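Local coordinates for protein phosphonate monoester hydrolase (Ruegeria pomeroyi, PDB 4UPK) that is a hydrolase of the sulfatase family, built on the alpha/beta fold of the alkaline phosphatase clan, with four chains in the assembly, at residues L341-A346 and P396-W401; A387-I392 and R413-F418. All blocks are in the same frame, centred on the assembly; numbering follows the deposited sequence.

Interaction 1 of 2, residues L341-A346 and P396-W401; sequences LIVVTA and PTILDW
Leu-341 and Trp-401 lead an apolar strand-to-helix contact in the buried core of the sulfatase-type alpha/beta fold, where helix 394-402 covers one face of the large mixed sheet. It illustrates how a helix is seated on a sheet by a few side chains: segments 341-346 and 396-401 run almost exactly antiparallel, at 178°, with their axes 10.4 Å apart. Leu-341 does most of the work. Its CB lies over one face of the Trp-401 indole, 3.5 Å from the centroid of the six-membered ring and only 8° off the ring normal, a CH-pi contact; the nearest ring atom to this CB is CE3, at 3.6 Å. The leucine and tryptophan side chains run past each other in opposite senses. With CG anti to the backbone N (chi1 170°), the leucine sends CD2 on to the helix itself, where it sits 3.9 Å from Ile-398 CA. The isoleucine answers with CG1, which lies 4.0 Å from Leu-341 CD2 and more loosely, at 4.3 Å, from Val-343 CG2. Leu-341 and Val-343, two residues apart on the strand, share a face, and both point their side chains toward the helix. Around this group, Ile-398 also meets Val-36 and Phe-38 of strand 35-41, while Trp-401 rests on Pro-377. The side chains meet carbon to carbon, and the backbone N of Leu-341 also comes within 3.8 Å of Trp-401 CH2. With no polar bond between the two segments, the contact probably rests on shape and buried apolar surface, the indole face perhaps adding a weak directional preference.

Interaction 2 of 2, residues A387-I392 and R413-F418; sequences APTESI and RSLRPF
Thr-389 CG2 and Leu-415 CD2 meet at 3.7 Å, the closer of two apolar touches that lay segment 413-418 against segment 387-392 inside the sulfatase-type alpha/beta fold. The threonine belongs to strand 388-390, which pairs in parallel with strand 70-76 of the large mixed sheet; the leucine belongs to the turn leading into the short helix 416-419. Their side chains cross at a slant, methyl against methyl. The second touch is Ala-387 CB against Phe-418 CE1, 3.9 Å apart, where the methyl approaches the ring obliquely. Within segment 413-418 the ring also has Leu-415 CA at its edge, in the ring plane. Phe-72 of strand 70-76 is touched by Thr-389, Leu-415 and Phe-418 alike.

A further shell fixes these positions. The threonine divides its two branches: chi1 of 62° sets CG2 anti to the carbonyl carbon and facing Leu-415, while OG1 is hydrogen-bonded to His-75 ND1. One beta-branched residue thus serves both an apolar contact and a polar one. Backbone bonds of Thr-389 to Arg-74 and Tyr-76 hold the strand in place. On the other segment, Arg-413 N bonds to Asp-393 OD1, and the same aspartate takes Glu-390 N on OD2, tying both segments to one carboxylate. Ahead of the short helix stands a capping bond: Arg-416 N donates to Ser-414 OG over 3.3 Å, with an N-H...O angle of 160°.

In the fold
Interactions 1 and 2 lie with their centres about 10 Å apart, on the same side of the chain's centre, and both reach the large mixed sheet. Their segments alternate along the chain: 341-346, 387-392, 396-401, then 413-418. Strand 388-390, helix 394-402 and helix 416-419 follow one another, so the chain leaves interaction 2, enters interaction 1 and returns. Polar links join the two: Thr-397 OG1 probably accepts from Leu-415 N, at 2.8 Å, and Asp-400 OD2 probably hydrogen-bonds Ser-414 OG, while Asp-400 OD1 forms a salt bridge with Arg-416 NH1. Helix 394-402, packed on the sheet, is thus tied through its polar side chains to the segment that meets strand 388-390.

Interaction 1 of 2, residues L341-A346 and P396-W401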
loop_
_atom_site.group_PDB
_atom_site.type_symbol
_atom_site.label_atom_id
_atom_site.label_comp_id
_atom_site.label_asym_id
_atom_site.label_seq_id
_atom_site.Cartn_x
_atom_site.Cartn_y
_atom_site.Cartn_z
ATOM N N LEU A 341 -19.179 5.099 28.520
ATOM C CA LEU A 341 -20.050 4.218 27.770
ATOM C C LEU A 341 -19.559 2.810 28.125
ATOM O O LEU A 341 -18.419 2.438 27.790
ATOM C CB LEU A 341 -19.965 4.463 26.238
ATOM C CG LEU A 341 -20.668 3.441 25.334
ATOM C CD1 LEU A 341 -22.192 3.442 25.545
ATOM C CD2 LEU A 341 -20.332 3.664 23.896
ATOM N N ILE A 342 -20.393 2.062 28.863
ATOM C CA ILE A 342 -20.092 0.700 29.289
ATOM C C ILE A 342 -20.876 -0.258 28.423
ATOM O O ILE A 342 -22.101 -0.136 28.319
ATOM C CB ILE A 342 -20.296 0.448 30.821
ATOM C CG1 ILE A 342 -19.435 1.430 31.678
ATOM C CG2 ILE A 342 -19.996 -1.026 31.183
ATOM C CD1 ILE A 342 -19.754 1.457 33.200
ATOM N N VAL A 343 -20.163 -1.175 27.760
ATOM C CA VAL A 343 -20.777 -2.192 26.917
ATOM C C VAL A 343 -20.343 -3.557 27.453
ATOM O O VAL A 343 -19.150 -3.880 27.475
ATOM C CB VAL A 343 -20.498 -2.062 25.388
ATOM C CG1 VAL A 343 -21.314 -3.093 24.605
ATOM C CG2 VAL A 343 -20.770 -0.656 24.861
ATOM N N VAL A 344 -21.323 -4.342 27.916
ATOM C CA VAL A 344 -21.069 -5.686 28.426
ATOM C C VAL A 344 -21.907 -6.661 27.608
ATOM O O VAL A 344 -23.127 -6.498 27.491
ATOM C CB VAL A 344 -21.253 -5.862 29.963
ATOM C CG1 VAL A 344 -20.836 -7.271 30.412
ATOM C CG2 VAL A 344 -20.460 -4.814 30.737
ATOM N N THR A 345 -21.237 -7.672 27.042
ATOM C CA THR A 345 -21.867 -8.708 26.240
ATOM C C THR A 345 -21.051 -10.016 26.305
ATOM O O THR A 345 -19.997 -10.068 26.933
ATOM C CB THR A 345 -22.016 -8.189 24.756
ATOM O OG1 THR A 345 -22.939 -9.022 24.045
ATOM C CG2 THR A 345 -20.676 -8.088 24.007
ATOM N N ALA A 346 -21.546 -11.058 25.619
ATOM C CA ALA A 346 -20.849 -12.306 25.358
ATOM C C ALA A 346 -20.744 -12.411 23.834
ATOM O O ALA A 346 -21.604 -11.880 23.127
ATOM C CB ALA A 346 -21.592 -13.497 25.936
ATOM N N PRO A 396 -21.301 0.180 15.616
ATOM C CA PRO A 396 -21.941 1.465 15.276
ATOM C C PRO A 396 -22.485 2.248 16.470
ATOM O O PRO A 396 -22.523 3.475 16.406
ATOM C CB PRO A 396 -23.033 1.068 14.269
ATOM C CG PRO A 396 -23.322 -0.343 14.567
ATOM C CD PRO A 396 -22.013 -0.946 14.970
ATOM N N THR A 397 -22.854 1.566 17.574
ATOM C CA THR A 397 -23.327 2.218 18.796
ATOM C C THR A 397 -22.190 3.065 19.424
ATOM O O THR A 397 -22.408 4.226 19.787
ATOM C CB THR A 397 -23.890 1.185 19.761
ATOM O OG1 THR A 397 -24.901 0.419 19.110
ATOM C CG2 THR A 397 -24.462 1.814 21.035
ATOM N N ILE A 398 -20.982 2.474 19.527
ATOM C CA ILE A 398 -19.796 3.100 20.109
ATOM C C ILE A 398 -19.395 4.310 19.294
ATOM O O ILE A 398 -19.267 5.392 19.866
ATOM C CB ILE A 398 -18.618 2.081 20.311
ATOM C CG1 ILE A 398 -19.021 0.921 21.265
ATOM C CG2 ILE A 398 -17.345 2.792 20.807
ATOM C CD1 ILE A 398 -18.242 -0.402 21.030
ATOM N N LEU A 399 -19.240 4.141 17.952
ATOM C CA LEU A 399 -18.864 5.224 17.032
ATOM C C LEU A 399 -19.832 6.392 17.080
ATOM O O LEU A 399 -19.396 7.544 17.134
ATOM C CB LEU A 399 -18.672 4.720 15.580
ATOM C CG LEU A 399 -17.530 3.703 15.348
ATOM C CD1 LEU A 399 -17.463 3.311 13.886
ATOM C CD2 LEU A 399 -16.159 4.230 15.866
ATOM N N ASP A 400 -21.146 6.094 17.079
ATOM C CA ASP A 400 -22.209 7.089 17.169
ATOM C C ASP A 400 -22.011 7.910 18.451
ATOM O O ASP A 400 -21.889 9.135 18.377
ATOM C CB ASP A 400 -23.578 6.378 17.150
ATOM C CG ASP A 400 -24.821 7.245 17.219
ATOM O OD1 ASP A 400 -24.682 8.489 17.227
ATOM O OD2 ASP A 400 -25.939 6.676 17.267
ATOM N N TRP A 401 -21.897 7.219 19.615
ATOM C CA TRP A 401 -21.717 7.829 20.929
ATOM C C TRP A 401 -20.476 8.740 21.044
ATOM O O TRP A 401 -20.572 9.792 21.673
ATOM C CB TRP A 401 -21.772 6.760 22.029
ATOM C CG TRP A 401 -21.816 7.323 23.412
ATOM C CD1 TRP A 401 -22.925 7.710 24.109
ATOM C CD2 TRP A 401 -20.695 7.550 24.281
ATOM N NE1 TRP A 401 -22.564 8.159 25.360
ATOM C CE2 TRP A 401 -21.198 8.092 25.484
ATOM C CE3 TRP A 401 -19.305 7.370 24.148
ATOM C CZ2 TRP A 401 -20.365 8.428 26.562
ATOM C CZ3 TRP A 401 -18.482 7.703 25.214
ATOM C CH2 TRP A 401 -19.012 8.223 26.406
#

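Interaction 2 of 2, residues A387-I392 and R413-F418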
loop_
_atom_site.group_PDB
_atom_site.type_symbol
_atom_site.label_atom_id
_atom_site.label_comp_id
_atom_site.label_asym_id
_atom_site.label_seq_id
_atom_site.Cartn_x
_atom_site.Cartn_y
_atom_site.Cartn_z
ATOM N N ALA A 387 -36.835 -5.881 21.331
ATOM C CA ALA A 387 -36.621 -5.883 19.877
ATOM C C ALA A 387 -35.417 -6.760 19.498
ATOM O O ALA A 387 -34.479 -6.830 20.288
ATOM C CB ALA A 387 -36.391 -4.461 19.386
ATOM N N PRO A 388 -35.400 -7.432 18.316
ATOM C CA PRO A 388 -34.212 -8.238 17.951
ATOM C C PRO A 388 -32.990 -7.357 17.691
ATOM O O PRO A 388 -33.025 -6.430 16.875
ATOM C CB PRO A 388 -34.643 -8.979 16.666
ATOM C CG PRO A 388 -36.107 -8.791 16.568
ATOM C CD PRO A 388 -36.413 -7.486 17.244
ATOM N N THR A 389 -31.921 -7.633 18.421
ATOM C CA THR A 389 -30.647 -6.929 18.278
ATOM C C THR A 389 -29.600 -7.948 17.876
ATOM O O THR A 389 -29.763 -9.143 18.136
ATOM C CB THR A 389 -30.304 -6.033 19.501
ATOM O OG1 THR A 389 -30.174 -6.831 20.669
ATOM C CG2 THR A 389 -31.336 -4.915 19.741
ATOM N N GLU A 390 -28.557 -7.479 17.177
ATOM C CA GLU A 390 -27.495 -8.320 16.651
ATOM C C GLU A 390 -26.139 -7.850 17.122
ATOM O O GLU A 390 -25.966 -6.676 17.428
ATOM C CB GLU A 390 -27.574 -8.346 15.119
ATOM C CG GLU A 390 -28.767 -9.135 14.606
ATOM C CD GLU A 390 -28.954 -9.164 13.112
ATOM O OE1 GLU A 390 -28.202 -8.449 12.422
ATOM O OE2 GLU A 390 -29.852 -9.890 12.629
ATOM N N SER A 391 -25.166 -8.780 17.167
ATOM C CA SER A 391 -23.797 -8.521 17.632
ATOM C C SER A 391 -23.087 -7.420 16.829
ATOM O O SER A 391 -22.207 -6.735 17.351
ATOM C CB SER A 391 -22.992 -9.820 17.630
ATOM O OG SER A 391 -22.930 -10.370 16.326
ATOM N N ILE A 392 -23.496 -7.248 15.553
ATOM C CA ILE A 392 -22.976 -6.253 14.612
ATOM C C ILE A 392 -23.431 -4.823 14.933
ATOM O O ILE A 392 -22.889 -3.879 14.374
ATOM C CB ILE A 392 -23.304 -6.668 13.155
ATOM C CG1 ILE A 392 -24.835 -6.797 12.928
ATOM C CG2 ILE A 392 -22.542 -7.940 12.785
ATOM C CD1 ILE A 392 -25.263 -6.771 11.483
ATOM N N ARG A 413 -26.555 -1.551 12.999
ATOM C CA ARG A 413 -27.177 -0.261 13.245
ATOM C C ARG A 413 -27.032 0.122 14.719
ATOM O O ARG A 413 -27.141 -0.731 15.604
ATOM C CB ARG A 413 -28.660 -0.295 12.839
ATOM C CG ARG A 413 -28.880 -0.405 11.329
ATOM C CD ARG A 413 -30.349 -0.429 10.952
ATOM N NE ARG A 413 -31.064 0.783 11.363
ATOM C CZ ARG A 413 -32.381 0.941 11.264
ATOM N NH1 ARG A 413 -33.133 -0.017 10.742
ATOM N NH2 ARG A 413 -32.955 2.052 11.694
ATOM N N SER A 414 -26.777 1.409 14.971
ATOM C CA SER A 414 -26.625 1.967 16.314
ATOM C C SER A 414 -27.828 1.663 17.218
ATOM O O SER A 414 -28.985 1.835 16.814
ATOM C CB SER A 414 -26.395 3.472 16.234
ATOM O OG SER A 414 -26.216 4.045 17.518
ATOM N N LEU A 415 -27.537 1.217 18.448
ATOM C CA LEU A 415 -28.531 0.912 19.469
ATOM C C LEU A 415 -28.847 2.133 20.323
ATOM O O LEU A 415 -29.641 2.029 21.261
ATOM C CB LEU A 415 -28.037 -0.234 20.365
ATOM C CG LEU A 415 -27.842 -1.593 19.708
ATOM C CD1 LEU A 415 -27.358 -2.600 20.724
ATOM C CD2 LEU A 415 -29.116 -2.088 19.044
ATOM N N ARG A 416 -28.225 3.289 20.004
ATOM C CA ARG A 416 -28.405 4.548 20.719
ATOM C C ARG A 416 -29.870 4.972 20.921
ATOM O O ARG A 416 -30.188 5.291 22.067
ATOM C CB ARG A 416 -27.536 5.670 20.137
ATOM C CG ARG A 416 -27.036 6.635 21.190
ATOM C CD ARG A 416 -26.147 7.672 20.576
ATOM N NE ARG A 416 -25.928 8.788 21.486
ATOM C CZ ARG A 416 -25.209 9.862 21.181
ATOM N NH1 ARG A 416 -24.623 9.962 19.991
ATOM N NH2 ARG A 416 -25.059 10.840 22.065
ATOM N N PRO A 417 -30.802 4.913 19.917
ATOM C CA PRO A 417 -32.223 5.277 20.203
ATOM C C PRO A 417 -32.861 4.530 21.391
ATOM O O PRO A 417 -33.589 5.144 22.173
ATOM C CB PRO A 417 -32.951 4.953 18.884
ATOM C CG PRO A 417 -31.902 5.065 17.853
ATOM C CD PRO A 417 -30.637 4.555 18.489
ATOM N N PHE A 418 -32.552 3.227 21.539
ATOM C CA PHE A 418 -32.993 2.342 22.632
ATOM C C PHE A 418 -32.532 2.767 24.029
ATOM O O PHE A 418 -33.201 2.426 25.009
ATOM C CB PHE A 418 -32.502 0.900 22.384
ATOM C CG PHE A 418 -33.065 0.248 21.145
ATOM C CD1 PHE A 418 -34.354 -0.285 21.143
ATOM C CD2 PHE A 418 -32.296 0.119 20.000
ATOM C CE1 PHE A 418 -34.855 -0.938 20.019
ATOM C CE2 PHE A 418 -32.797 -0.533 18.879
ATOM C CZ PHE A 418 -34.079 -1.042 18.888
#